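Local atomic coordinates of metal-dependent hydrolase (Lactobacillus plantarum, PDB entry 2F6K), a protein that probably acts as a manganese-dependent amidohydrolase-family lyase, decarboxylating a substrate like the aminocarboxymuconate semialdehyde of tryptophan breakdown. Residues Pro172-Phe177 and Gly207-Ile212; Met182-Met187 and Val227-Val232; Tyr190-Phe193 and Asn198-Val201; Ala243-Gln248 and Thr285-Asn290. All blocks are in the same frame, centred on the assembly; numbering follows the deposited sequence.

Contact 1 (Pro172-Phe177 and Gly207-Ile212); sequences PLLGFF and GAFLGI
The ring of Phe-177 meets that of Phe-209 in an offset edge-to-face pair, with centroids 5.5 Å apart and planes inclined at 75°. Phe-177 supplies the edge: its CD1 comes within 3.6 Å of Phe-209 CE2, so its partly positive C-H points at the pi cloud of the other ring.

Two CH-pi contacts add to this stack. Phe-177 CB stands over the face of Phe-209, 3.9 Å from its centroid, while Ala-208 CA covers a face of Phe-177 at the same centroid distance. A small residue suits position 208, because Ala-208 CB is directed at the helix and stops 3.6 Å from Phe-177 O.

These residues join helix 171-189 to the turn that leads from strand 200-203 into helix 210-225, a beta-alpha connection of the amidohydrolase TIM barrel. Gly-207 to Leu-210 form a type II' beta turn, closed by the bond from Leu-210 N to Gly-207 O, and the turn presents Ala-208 and Phe-209 to the helix. The Phe-177 side chain lies about 10 Å from the manganese ion.

Leu-174 adds an apolar contact of a methyl with a ring edge. Its chi1 of 173° directs the branch toward 207-212, where Leu-174 CD1 lies 3.9 Å from Phe-209 CZ. Phe-209 also stacks on Phe-209 of the second subunit, which carries the aromatic cluster across the interface.

Contact 2 (Met182-Met187 and Val227-Val232); sequences MTFINM and VDVYDV
The ring of Phe-184 is met by two valines of the segment 227-232. At its edge, near the ring plane, lies Val-229 CG2, 4.1 Å from Phe-184 CE2. Val-232 CG1 approaches obliquely and comes closer, 3.8 Å from Phe-184 CZ and 4.0 Å from Phe-184 CE1. Within 227-232 the ring of Tyr-230 has a methyl centred over one face, Val-229 CG1, so the two branches of Val-229 serve two different aromatic rings.

Torsions explain the reach. Phe-184 has CG anti to its backbone N (chi1 177°), which sends the ring out from helix 171-189 to span a backbone separation of 10.1 Å between Phe-184 CA and Val-232 CA. A long flat side chain suits this wide gap, and the compact branched valines suit the helix that receives it. Phe-184 and Val-232 run past each other in opposite directions, whereas the side chains of Val-229 and Phe-184 cross at about a right angle.

The valines sit in the first turn of helix 229-235. Asp-228 is its N-cap, and Asp-228 OD1 accepts from Asp-231 N at 3.2 Å, met 51° out of the carboxylate plane. Around the contact, Leu-210 packs on Phe-184 and Phe-193 on Val-232, while Tyr-230 OH bonds to Asp-215.

Between these segments, helix 171-189 and helix 229-235 meet through buried apolar surface with no hydrogen bond. The hold is therefore non-directional and depends on fit and burial, while the capping bond fixes only the start of helix 229-235.

Contact 3 (Tyr190-Phe193 and Asn198-Val201); sequences YHFF and NIKV
Phe-192 and Ile-199 make the closest approach of this contact, with Phe-192 CZ 3.7 Å from Ile-199 CD1. A chi1 of -174° sets the Phe-192 ring beside its own carbonyl carbon and turns it toward Ile-199, just before strand 200-203, where the extended isoleucine meets it at about a right angle. Val-201 is shared: its CG2 lies 4.0 Å from Phe-192 CE1 and touches the edge of Phe-193 at CE1. One methyl of the branched valine thus touches both rings, and Phe-192 CD1 in turn lies over a face of Phe-193. Outside the segments, Tyr-141 and Tyr-196 make edge-to-face pairs with Phe-192.

The looser side is polar and partly exposed. Lys-200, which opens the strand between Ile-199 and Val-201, makes a weak bond from NZ to Asn-198 O, 3.3 Å away. Tyr-190 takes no part in the contact; its hydroxyl bonds to Gly-64 O of the third subunit.

His-191, with positive phi (53°), ends helix 171-189 as the C-prime residue of a Schellman motif and is also the N-cap of helix 192-195. The chain then enters strand 200-203, completing an alpha-to-beta connection of the TIM barrel.

Contact 4 (Ala243-Gln248 and Thr285-Asn290); sequences AVLPRQ and TDLLTN
Thr-285, the first residue beyond helix 272-284, meets Leu-245 end to end: Leu-245 CD1 lies 3.7 Å from Thr-285 CB and 3.9 Å from Thr-285 CG2. Threonine suits the place because it offers carbon to the leucine while its hydroxyl serves the backbone. Held trans to Thr-285 N (chi1 -177°), OG1 accepts from Leu-287 N at 3.1 Å, a fairly straight bond of 162° that closes an ST turn.

The turn brings Leu-287 round to face the other loop. Its CD1 rests 3.6 Å from Pro-246 CB, 3.5 Å from Pro-246 O and 4.2 Å from Leu-245 CD2. The peptide bond before Pro-246 is cis, sharply bending the chain beside this methyl. Leu-288 is buried and packs instead on Ile-296 of helix 290-306. Thr-289 then forms the N-cap of that helix.

Arg-247, directed away from this contact, makes a salt bridge to Asp-215 of the second subunit. Between the two segments no hydrogen bond forms, so the contact is a few carbon contacts plus a carbonyl against a methyl at the protein surface, and the Thr-285 to Leu-287 bond instead shapes the turn.

How the contacts relate
Contacts 1, 2 and 3 are buried, whereas contact 4 joins two loops at the surface. Helix 171-189 serves both contact 1, near its start, and contact 2, further along, and the two touch where Leu-210 CD2 lies 3.4 Å from Phe-184 CD2. Contact 3 follows from the end of the same helix, where Phe-192 N lies 3.0 Å from Met-187 O, a probable hydrogen bond, and the three form adjoining apolar packing between the helices and strand 200-203. Their chemistry shifts from aromatic pairing in contact 1 to rings against branched aliphatics in contacts 2 and 3. Contact 4, apart from them, is sparse and aliphatic. Contacts 1, 2 and 4 also reach the second subunit.

Contact 1 (Pro172-Phe177 and Gly207-Ile212)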
loop_
_atom_site.group_PDB
_atom_site.type_symbol
_atom_site.label_atom_id
_atom_site.label_comp_id
_atom_site.label_asym_id
_atom_site.label_seq_id
_atom_site.Cartn_x
_atom_site.Cartn_y
_atom_site.Cartn_z
ATOM N N PRO A 172 -12.193 4.597 12.977
ATOM C CA PRO A 172 -12.009 5.056 14.359
ATOM C C PRO A 172 -11.848 3.951 15.412
ATOM O O PRO A 172 -11.275 4.193 16.477
ATOM C CB PRO A 172 -13.258 5.905 14.611
ATOM C CG PRO A 172 -13.587 6.432 13.258
ATOM C CD PRO A 172 -13.405 5.197 12.396
ATOM N N LEU A 173 -12.350 2.755 15.117
ATOM C CA LEU A 173 -12.275 1.639 16.055
ATOM C C LEU A 173 -10.880 1.046 16.266
ATOM O O LEU A 173 -10.540 0.670 17.378
ATOM C CB LEU A 173 -13.242 0.532 15.631
ATOM C CG LEU A 173 -14.733 0.894 15.587
ATOM C CD1 LEU A 173 -15.536 -0.353 15.244
ATOM C CD2 LEU A 173 -15.185 1.448 16.925
ATOM N N LEU A 174 -10.077 0.957 15.212
ATOM C CA LEU A 174 -8.733 0.407 15.333
ATOM C C LEU A 174 -7.703 1.271 14.589
ATOM O O LEU A 174 -6.579 1.472 15.064
ATOM C CB LEU A 174 -8.694 -1.026 14.786
ATOM C CG LEU A 174 -7.302 -1.661 14.710
ATOM C CD1 LEU A 174 -6.773 -1.907 16.116
ATOM C CD2 LEU A 174 -7.369 -2.956 13.928
ATOM N N GLY A 175 -8.099 1.780 13.425
ATOM C CA GLY A 175 -7.208 2.607 12.630
ATOM C C GLY A 175 -6.693 3.843 13.347
ATOM O O GLY A 175 -5.488 4.122 13.346
ATOM N N PHE A 176 -7.597 4.597 13.960
ATOM C CA PHE A 176 -7.186 5.798 14.672
ATOM C C PHE A 176 -6.094 5.482 15.695
ATOM O O PHE A 176 -5.077 6.171 15.761
ATOM C CB PHE A 176 -8.385 6.435 15.373
ATOM C CG PHE A 176 -9.215 7.321 14.484
ATOM C CD1 PHE A 176 -8.896 7.488 13.140
ATOM C CD2 PHE A 176 -10.317 8.002 15.002
ATOM C CE1 PHE A 176 -9.663 8.325 12.322
ATOM C CE2 PHE A 176 -11.093 8.841 14.194
ATOM C CZ PHE A 176 -10.766 9.005 12.856
ATOM N N PHE A 177 -6.300 4.436 16.488
ATOM C CA PHE A 177 -5.315 4.074 17.490
ATOM C C PHE A 177 -3.978 3.697 16.896
ATOM O O PHE A 177 -2.930 4.096 17.407
ATOM C CB PHE A 177 -5.826 2.944 18.374
ATOM C CG PHE A 177 -6.710 3.414 19.493
ATOM C CD1 PHE A 177 -6.721 2.747 20.711
ATOM C CD2 PHE A 177 -7.510 4.540 19.339
ATOM C CE1 PHE A 177 -7.508 3.194 21.762
ATOM C CE2 PHE A 177 -8.304 4.995 20.387
ATOM C CZ PHE A 177 -8.299 4.318 21.603
ATOM N N GLY A 207 -3.802 8.044 24.979
ATOM C CA GLY A 207 -2.559 7.514 24.437
ATOM C C GLY A 207 -2.657 6.323 23.512
ATOM O O GLY A 207 -1.641 5.686 23.211
ATOM N N ALA A 208 -3.871 6.025 23.055
ATOM C CA ALA A 208 -4.108 4.901 22.160
ATOM C C ALA A 208 -3.420 3.646 22.701
ATOM O O ALA A 208 -3.779 3.167 23.773
ATOM C CB ALA A 208 -3.610 5.233 20.759
ATOM N N PHE A 209 -2.428 3.131 21.981
ATOM C CA PHE A 209 -1.715 1.921 22.402
ATOM C C PHE A 209 -0.422 2.173 23.171
ATOM O O PHE A 209 0.299 1.221 23.500
ATOM C CB PHE A 209 -1.379 1.054 21.185
ATOM C CG PHE A 209 -2.584 0.510 20.466
ATOM C CD1 PHE A 209 -2.564 0.359 19.084
ATOM C CD2 PHE A 209 -3.742 0.169 21.166
ATOM C CE1 PHE A 209 -3.676 -0.115 18.404
ATOM C CE2 PHE A 209 -4.862 -0.308 20.494
ATOM C CZ PHE A 209 -4.829 -0.449 19.104
ATOM N N LEU A 210 -0.108 3.435 23.452
ATOM C CA LEU A 210 1.124 3.728 24.175
ATOM C C LEU A 210 1.216 2.957 25.500
ATOM O O LEU A 210 2.289 2.482 25.872
ATOM C CB LEU A 210 1.255 5.235 24.421
ATOM C CG LEU A 210 1.284 6.086 23.145
ATOM C CD1 LEU A 210 1.725 7.514 23.475
ATOM C CD2 LEU A 210 2.235 5.454 22.135
ATOM N N GLY A 211 0.089 2.819 26.196
ATOM C CA GLY A 211 0.071 2.098 27.454
ATOM C C GLY A 211 0.682 0.710 27.366
ATOM O O GLY A 211 1.201 0.193 28.353
ATOM N N ILE A 212 0.634 0.099 26.186
ATOM C CA ILE A 212 1.205 -1.233 26.014
ATOM C C ILE A 212 2.535 -1.311 25.244
ATOM O O ILE A 212 3.394 -2.127 25.581
ATOM C CB ILE A 212 0.193 -2.173 25.330
ATOM C CG1 ILE A 212 -0.973 -2.443 26.288
ATOM C CG2 ILE A 212 0.881 -3.473 24.894
ATOM C CD1 ILE A 212 -2.032 -3.392 25.724
#

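Contact 2 (Met182-Met187 and Val227-Val232)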
loop_
_atom_site.group_PDB
_atom_site.type_symbol
_atom_site.label_atom_id
_atom_site.label_comp_id
_atom_site.label_asym_id
_atom_site.label_seq_id
_atom_site.Cartn_x
_atom_site.Cartn_y
_atom_site.Cartn_z
HETATM N N MSE A 182 1.599 5.120 15.887
HETATM C CA MSE A 182 2.705 5.223 14.948
HETATM C C MSE A 182 3.272 6.640 14.970
HETATM O O MSE A 182 4.490 6.825 14.929
HETATM C CB MSE A 182 2.252 4.852 13.533
HETATM C CG MSE A 182 1.792 3.403 13.380
HETATM SE SE MSE A 182 1.555 2.861 11.509
HETATM C CE MSE A 182 -0.192 3.618 11.173
ATOM N N THR A 183 2.388 7.632 15.067
ATOM C CA THR A 183 2.816 9.020 15.087
ATOM C C THR A 183 3.655 9.381 16.313
ATOM O O THR A 183 4.651 10.093 16.189
ATOM C CB THR A 183 1.614 9.976 14.996
ATOM O OG1 THR A 183 0.894 9.717 13.785
ATOM C CG2 THR A 183 2.087 11.432 14.987
ATOM N N PHE A 184 3.259 8.901 17.490
ATOM C CA PHE A 184 4.007 9.180 18.714
ATOM C C PHE A 184 5.444 8.664 18.595
ATOM O O PHE A 184 6.400 9.350 18.949
ATOM C CB PHE A 184 3.347 8.500 19.913
ATOM C CG PHE A 184 4.098 8.680 21.203
ATOM C CD1 PHE A 184 4.080 9.899 21.870
ATOM C CD2 PHE A 184 4.797 7.624 21.766
ATOM C CE1 PHE A 184 4.740 10.063 23.082
ATOM C CE2 PHE A 184 5.466 7.778 22.988
ATOM C CZ PHE A 184 5.433 8.999 23.642
ATOM N N ILE A 185 5.587 7.444 18.104
ATOM C CA ILE A 185 6.896 6.857 17.963
ATOM C C ILE A 185 7.694 7.622 16.909
ATOM O O ILE A 185 8.904 7.805 17.042
ATOM C CB ILE A 185 6.763 5.368 17.584
ATOM C CG1 ILE A 185 5.955 4.652 18.673
ATOM C CG2 ILE A 185 8.138 4.740 17.411
ATOM C CD1 ILE A 185 5.772 3.161 18.464
ATOM N N ASN A 186 7.008 8.086 15.870
ATOM C CA ASN A 186 7.671 8.826 14.812
ATOM C C ASN A 186 8.293 10.064 15.452
ATOM O O ASN A 186 9.415 10.462 15.132
ATOM C CB ASN A 186 6.650 9.236 13.751
ATOM C CG ASN A 186 7.301 9.727 12.475
ATOM O OD1 ASN A 186 7.117 10.873 12.073
ATOM N ND2 ASN A 186 8.065 8.858 11.830
HETATM N N MSE A 187 7.549 10.661 16.375
HETATM C CA MSE A 187 8.005 11.847 17.068
HETATM C C MSE A 187 9.203 11.513 17.964
HETATM O O MSE A 187 10.084 12.341 18.183
HETATM C CB MSE A 187 6.842 12.430 17.862
HETATM C CG MSE A 187 5.722 12.920 16.960
HETATM SE SE MSE A 187 4.144 13.485 17.909
HETATM C CE MSE A 187 4.614 15.313 18.348
ATOM N N VAL A 227 16.384 8.346 23.516
ATOM C CA VAL A 227 15.234 8.921 24.210
ATOM C C VAL A 227 14.677 7.975 25.287
ATOM O O VAL A 227 14.645 6.756 25.109
ATOM C CB VAL A 227 14.104 9.262 23.199
ATOM C CG1 VAL A 227 12.892 9.828 23.912
ATOM C CG2 VAL A 227 14.607 10.276 22.195
ATOM N N ASP A 228 14.261 8.543 26.415
ATOM C CA ASP A 228 13.689 7.745 27.495
ATOM C C ASP A 228 12.176 7.906 27.352
ATOM O O ASP A 228 11.617 8.934 27.726
ATOM C CB ASP A 228 14.156 8.273 28.854
ATOM C CG ASP A 228 13.704 7.397 30.009
ATOM O OD1 ASP A 228 12.507 7.022 30.047
ATOM O OD2 ASP A 228 14.546 7.090 30.885
ATOM N N VAL A 229 11.518 6.896 26.798
ATOM C CA VAL A 229 10.083 6.967 26.565
ATOM C C VAL A 229 9.283 7.308 27.824
ATOM O O VAL A 229 8.280 8.029 27.759
ATOM C CB VAL A 229 9.572 5.640 25.905
ATOM C CG1 VAL A 229 9.685 4.471 26.876
ATOM C CG2 VAL A 229 8.149 5.823 25.404
ATOM N N TYR A 230 9.741 6.813 28.970
ATOM C CA TYR A 230 9.064 7.077 30.237
ATOM C C TYR A 230 9.130 8.543 30.636
ATOM O O TYR A 230 8.199 9.046 31.263
ATOM C CB TYR A 230 9.651 6.205 31.339
ATOM C CG TYR A 230 9.563 4.746 30.992
ATOM C CD1 TYR A 230 8.321 4.114 30.855
ATOM C CD2 TYR A 230 10.718 3.992 30.769
ATOM C CE1 TYR A 230 8.233 2.764 30.508
ATOM C CE2 TYR A 230 10.644 2.650 30.424
ATOM C CZ TYR A 230 9.399 2.038 30.295
ATOM O OH TYR A 230 9.333 0.699 29.960
ATOM N N ASP A 231 10.219 9.233 30.296
ATOM C CA ASP A 231 10.309 10.658 30.616
ATOM C C ASP A 231 9.348 11.413 29.704
ATOM O O ASP A 231 8.674 12.352 30.134
ATOM C CB ASP A 231 11.725 11.201 30.411
ATOM C CG ASP A 231 12.690 10.721 31.468
ATOM O OD1 ASP A 231 12.269 10.606 32.647
ATOM O OD2 ASP A 231 13.869 10.474 31.123
ATOM N N VAL A 232 9.283 10.992 28.444
ATOM C CA VAL A 232 8.398 11.634 27.481
ATOM C C VAL A 232 6.929 11.483 27.902
ATOM O O VAL A 232 6.127 12.413 27.753
ATOM C CB VAL A 232 8.597 11.046 26.064
ATOM C CG1 VAL A 232 7.699 11.763 25.073
ATOM C CG2 VAL A 232 10.053 11.185 25.647
#

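Contact 3 (Tyr190-Phe193 and Asn198-Val201)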
loop_
_atom_site.group_PDB
_atom_site.type_symbol
_atom_site.label_atom_id
_atom_site.label_comp_id
_atom_site.label_asym_id
_atom_site.label_seq_id
_atom_site.Cartn_x
_atom_site.Cartn_y
_atom_site.Cartn_z
ATOM N N TYR A 190 12.342 11.312 15.688
ATOM C CA TYR A 190 12.874 12.605 15.275
ATOM C C TYR A 190 13.220 13.573 16.408
ATOM O O TYR A 190 13.431 14.759 16.171
ATOM C CB TYR A 190 11.908 13.258 14.288
ATOM C CG TYR A 190 11.905 12.561 12.944
ATOM C CD1 TYR A 190 13.072 12.490 12.179
ATOM C CD2 TYR A 190 10.749 11.946 12.446
ATOM C CE1 TYR A 190 13.094 11.825 10.953
ATOM C CE2 TYR A 190 10.759 11.272 11.217
ATOM C CZ TYR A 190 11.938 11.216 10.477
ATOM O OH TYR A 190 11.977 10.541 9.277
ATOM N N HIS A 191 13.275 13.056 17.634
ATOM C CA HIS A 191 13.623 13.846 18.807
ATOM C C HIS A 191 12.762 15.093 18.956
ATOM O O HIS A 191 13.240 16.148 19.375
ATOM C CB HIS A 191 15.098 14.241 18.738
ATOM C CG HIS A 191 16.007 13.104 18.382
ATOM N ND1 HIS A 191 16.365 12.814 17.083
ATOM C CD2 HIS A 191 16.589 12.155 19.153
ATOM C CE1 HIS A 191 17.129 11.735 17.069
ATOM N NE2 HIS A 191 17.279 11.316 18.312
ATOM N N PHE A 192 11.484 14.959 18.627
ATOM C CA PHE A 192 10.561 16.078 18.698
ATOM C C PHE A 192 10.500 16.753 20.071
ATOM O O PHE A 192 10.649 17.974 20.180
ATOM C CB PHE A 192 9.164 15.613 18.269
ATOM C CG PHE A 192 8.161 16.726 18.163
ATOM C CD1 PHE A 192 7.572 17.263 19.300
ATOM C CD2 PHE A 192 7.821 17.252 16.923
ATOM C CE1 PHE A 192 6.655 18.316 19.205
ATOM C CE2 PHE A 192 6.904 18.306 16.814
ATOM C CZ PHE A 192 6.321 18.836 17.959
ATOM N N PHE A 193 10.291 15.963 21.119
ATOM C CA PHE A 193 10.174 16.504 22.472
ATOM C C PHE A 193 11.482 17.089 23.013
ATOM O O PHE A 193 11.482 17.978 23.867
ATOM C CB PHE A 193 9.644 15.404 23.385
ATOM C CG PHE A 193 8.422 14.719 22.835
ATOM C CD1 PHE A 193 7.182 15.356 22.849
ATOM C CD2 PHE A 193 8.522 13.462 22.243
ATOM C CE1 PHE A 193 6.059 14.756 22.280
ATOM C CE2 PHE A 193 7.401 12.852 21.671
ATOM C CZ PHE A 193 6.165 13.505 21.690
ATOM N N ASN A 198 9.229 23.113 24.607
ATOM C CA ASN A 198 8.238 24.102 24.997
ATOM C C ASN A 198 6.838 23.845 24.482
ATOM O O ASN A 198 5.874 24.432 24.980
ATOM C CB ASN A 198 8.719 25.485 24.567
ATOM C CG ASN A 198 10.090 25.799 25.120
ATOM O OD1 ASN A 198 10.273 25.835 26.341
ATOM N ND2 ASN A 198 11.068 26.004 24.233
ATOM N N ILE A 199 6.716 22.980 23.482
ATOM C CA ILE A 199 5.401 22.668 22.950
ATOM C C ILE A 199 4.715 21.728 23.920
ATOM O O ILE A 199 5.351 20.845 24.490
ATOM C CB ILE A 199 5.488 21.972 21.586
ATOM C CG1 ILE A 199 6.141 22.913 20.567
ATOM C CG2 ILE A 199 4.087 21.551 21.133
ATOM C CD1 ILE A 199 6.328 22.304 19.195
ATOM N N LYS A 200 3.419 21.928 24.114
ATOM C CA LYS A 200 2.645 21.080 25.006
ATOM C C LYS A 200 1.775 20.218 24.112
ATOM O O LYS A 200 0.754 20.668 23.590
ATOM C CB LYS A 200 1.789 21.938 25.923
ATOM C CG LYS A 200 2.606 22.880 26.779
ATOM C CD LYS A 200 1.782 24.076 27.219
ATOM C CE LYS A 200 2.602 24.981 28.110
ATOM N NZ LYS A 200 3.946 25.251 27.507
ATOM N N VAL A 201 2.203 18.974 23.935
ATOM C CA VAL A 201 1.515 18.023 23.082
ATOM C C VAL A 201 0.440 17.205 23.782
ATOM O O VAL A 201 0.707 16.488 24.743
ATOM C CB VAL A 201 2.542 17.063 22.451
ATOM C CG1 VAL A 201 1.853 16.020 21.592
ATOM C CG2 VAL A 201 3.538 17.860 21.641
#

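Contact 4 (Ala243-Gln248 and Thr285-Asn290)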
loop_
_atom_site.group_PDB
_atom_site.type_symbol
_atom_site.label_atom_id
_atom_site.label_comp_id
_atom_site.label_asym_id
_atom_site.label_seq_id
_atom_site.Cartn_x
_atom_site.Cartn_y
_atom_site.Cartn_z
ATOM N N ALA A 243 -13.441 4.847 25.206
ATOM C CA ALA A 243 -13.654 3.795 26.201
ATOM C C ALA A 243 -12.415 3.592 27.071
ATOM O O ALA A 243 -11.810 2.518 27.082
ATOM C CB ALA A 243 -14.018 2.495 25.495
ATOM N N VAL A 244 -12.061 4.628 27.818
ATOM C CA VAL A 244 -10.886 4.601 28.676
ATOM C C VAL A 244 -10.996 3.728 29.920
ATOM O O VAL A 244 -9.979 3.396 30.531
ATOM C CB VAL A 244 -10.526 6.017 29.126
ATOM C CG1 VAL A 244 -10.369 6.919 27.907
ATOM C CG2 VAL A 244 -11.598 6.542 30.068
ATOM N N LEU A 245 -12.213 3.369 30.310
ATOM C CA LEU A 245 -12.393 2.528 31.489
ATOM C C LEU A 245 -12.887 1.167 31.033
ATOM O O LEU A 245 -13.557 1.059 30.012
ATOM C CB LEU A 245 -13.401 3.156 32.458
ATOM C CG LEU A 245 -13.066 4.522 33.083
ATOM C CD1 LEU A 245 -14.264 5.025 33.883
ATOM C CD2 LEU A 245 -11.831 4.402 33.979
ATOM N N PRO A 246 -12.594 0.110 31.802
ATOM C CA PRO A 246 -11.836 0.109 33.058
ATOM C C PRO A 246 -10.357 -0.245 32.906
ATOM O O PRO A 246 -9.642 -0.376 33.900
ATOM C CB PRO A 246 -12.570 -0.939 33.870
ATOM C CG PRO A 246 -12.805 -1.988 32.823
ATOM C CD PRO A 246 -13.260 -1.188 31.602
ATOM N N ARG A 247 -9.890 -0.392 31.672
ATOM C CA ARG A 247 -8.501 -0.771 31.466
ATOM C C ARG A 247 -7.515 0.286 30.976
ATOM O O ARG A 247 -6.476 0.497 31.601
ATOM C CB ARG A 247 -8.447 -1.989 30.541
ATOM C CG ARG A 247 -8.810 -3.311 31.227
ATOM C CD ARG A 247 -9.165 -4.379 30.198
ATOM N NE ARG A 247 -10.568 -4.285 29.802
ATOM C CZ ARG A 247 -11.570 -4.778 30.522
ATOM N NH1 ARG A 247 -11.309 -5.403 31.660
ATOM N NH2 ARG A 247 -12.828 -4.633 30.127
ATOM N N GLN A 248 -7.837 0.945 29.868
ATOM C CA GLN A 248 -6.946 1.938 29.274
ATOM C C GLN A 248 -6.439 3.047 30.195
ATOM O O GLN A 248 -5.240 3.143 30.439
ATOM C CB GLN A 248 -7.603 2.574 28.052
ATOM C CG GLN A 248 -6.603 3.260 27.133
ATOM C CD GLN A 248 -7.270 4.030 26.018
ATOM O OE1 GLN A 248 -6.650 4.323 24.997
ATOM N NE2 GLN A 248 -8.540 4.369 26.208
ATOM N N THR A 285 -16.844 6.063 38.590
ATOM C CA THR A 285 -15.945 4.917 38.679
ATOM C C THR A 285 -15.176 4.816 40.003
ATOM O O THR A 285 -14.862 5.822 40.634
ATOM C CB THR A 285 -14.929 4.936 37.523
ATOM O OG1 THR A 285 -14.102 3.768 37.590
ATOM C CG2 THR A 285 -14.051 6.198 37.600
ATOM N N ASP A 286 -14.878 3.584 40.407
ATOM C CA ASP A 286 -14.137 3.301 41.637
ATOM C C ASP A 286 -12.652 3.255 41.318
ATOM O O ASP A 286 -11.830 2.993 42.199
ATOM C CB ASP A 286 -14.507 1.921 42.195
ATOM C CG ASP A 286 -15.867 1.885 42.832
ATOM O OD1 ASP A 286 -16.334 0.767 43.140
ATOM O OD2 ASP A 286 -16.464 2.966 43.036
ATOM N N LEU A 287 -12.312 3.470 40.053
ATOM C CA LEU A 287 -10.917 3.412 39.631
ATOM C C LEU A 287 -10.193 4.742 39.764
ATOM O O LEU A 287 -8.997 4.825 39.528
ATOM C CB LEU A 287 -10.841 2.916 38.189
ATOM C CG LEU A 287 -11.425 1.515 38.025
ATOM C CD1 LEU A 287 -11.441 1.114 36.561
ATOM C CD2 LEU A 287 -10.603 0.541 38.852
ATOM N N LEU A 288 -10.926 5.779 40.146
ATOM C CA LEU A 288 -10.344 7.100 40.310
ATOM C C LEU A 288 -10.780 7.727 41.629
ATOM O O LEU A 288 -11.942 7.609 42.022
ATOM C CB LEU A 288 -10.785 8.013 39.169
ATOM C CG LEU A 288 -10.485 7.589 37.735
ATOM C CD1 LEU A 288 -10.940 8.689 36.799
ATOM C CD2 LEU A 288 -9.012 7.332 37.559
ATOM N N THR A 289 -9.848 8.393 42.308
ATOM C CA THR A 289 -10.146 9.074 43.570
ATOM C C THR A 289 -10.835 10.380 43.185
ATOM O O THR A 289 -10.735 10.814 42.036
ATOM C CB THR A 289 -8.857 9.432 44.341
ATOM O OG1 THR A 289 -8.200 10.531 43.689
ATOM C CG2 THR A 289 -7.906 8.240 44.376
ATOM N N ASN A 290 -11.524 11.007 44.134
ATOM C CA ASN A 290 -12.211 12.268 43.858
ATOM C C ASN A 290 -11.241 13.343 43.388
ATOM O O ASN A 290 -11.601 14.203 42.585
ATOM C CB ASN A 290 -12.951 12.771 45.099
ATOM C CG ASN A 290 -14.057 11.837 45.533
ATOM O OD1 ASN A 290 -14.824 11.339 44.705
ATOM N ND2 ASN A 290 -14.158 11.600 46.834
#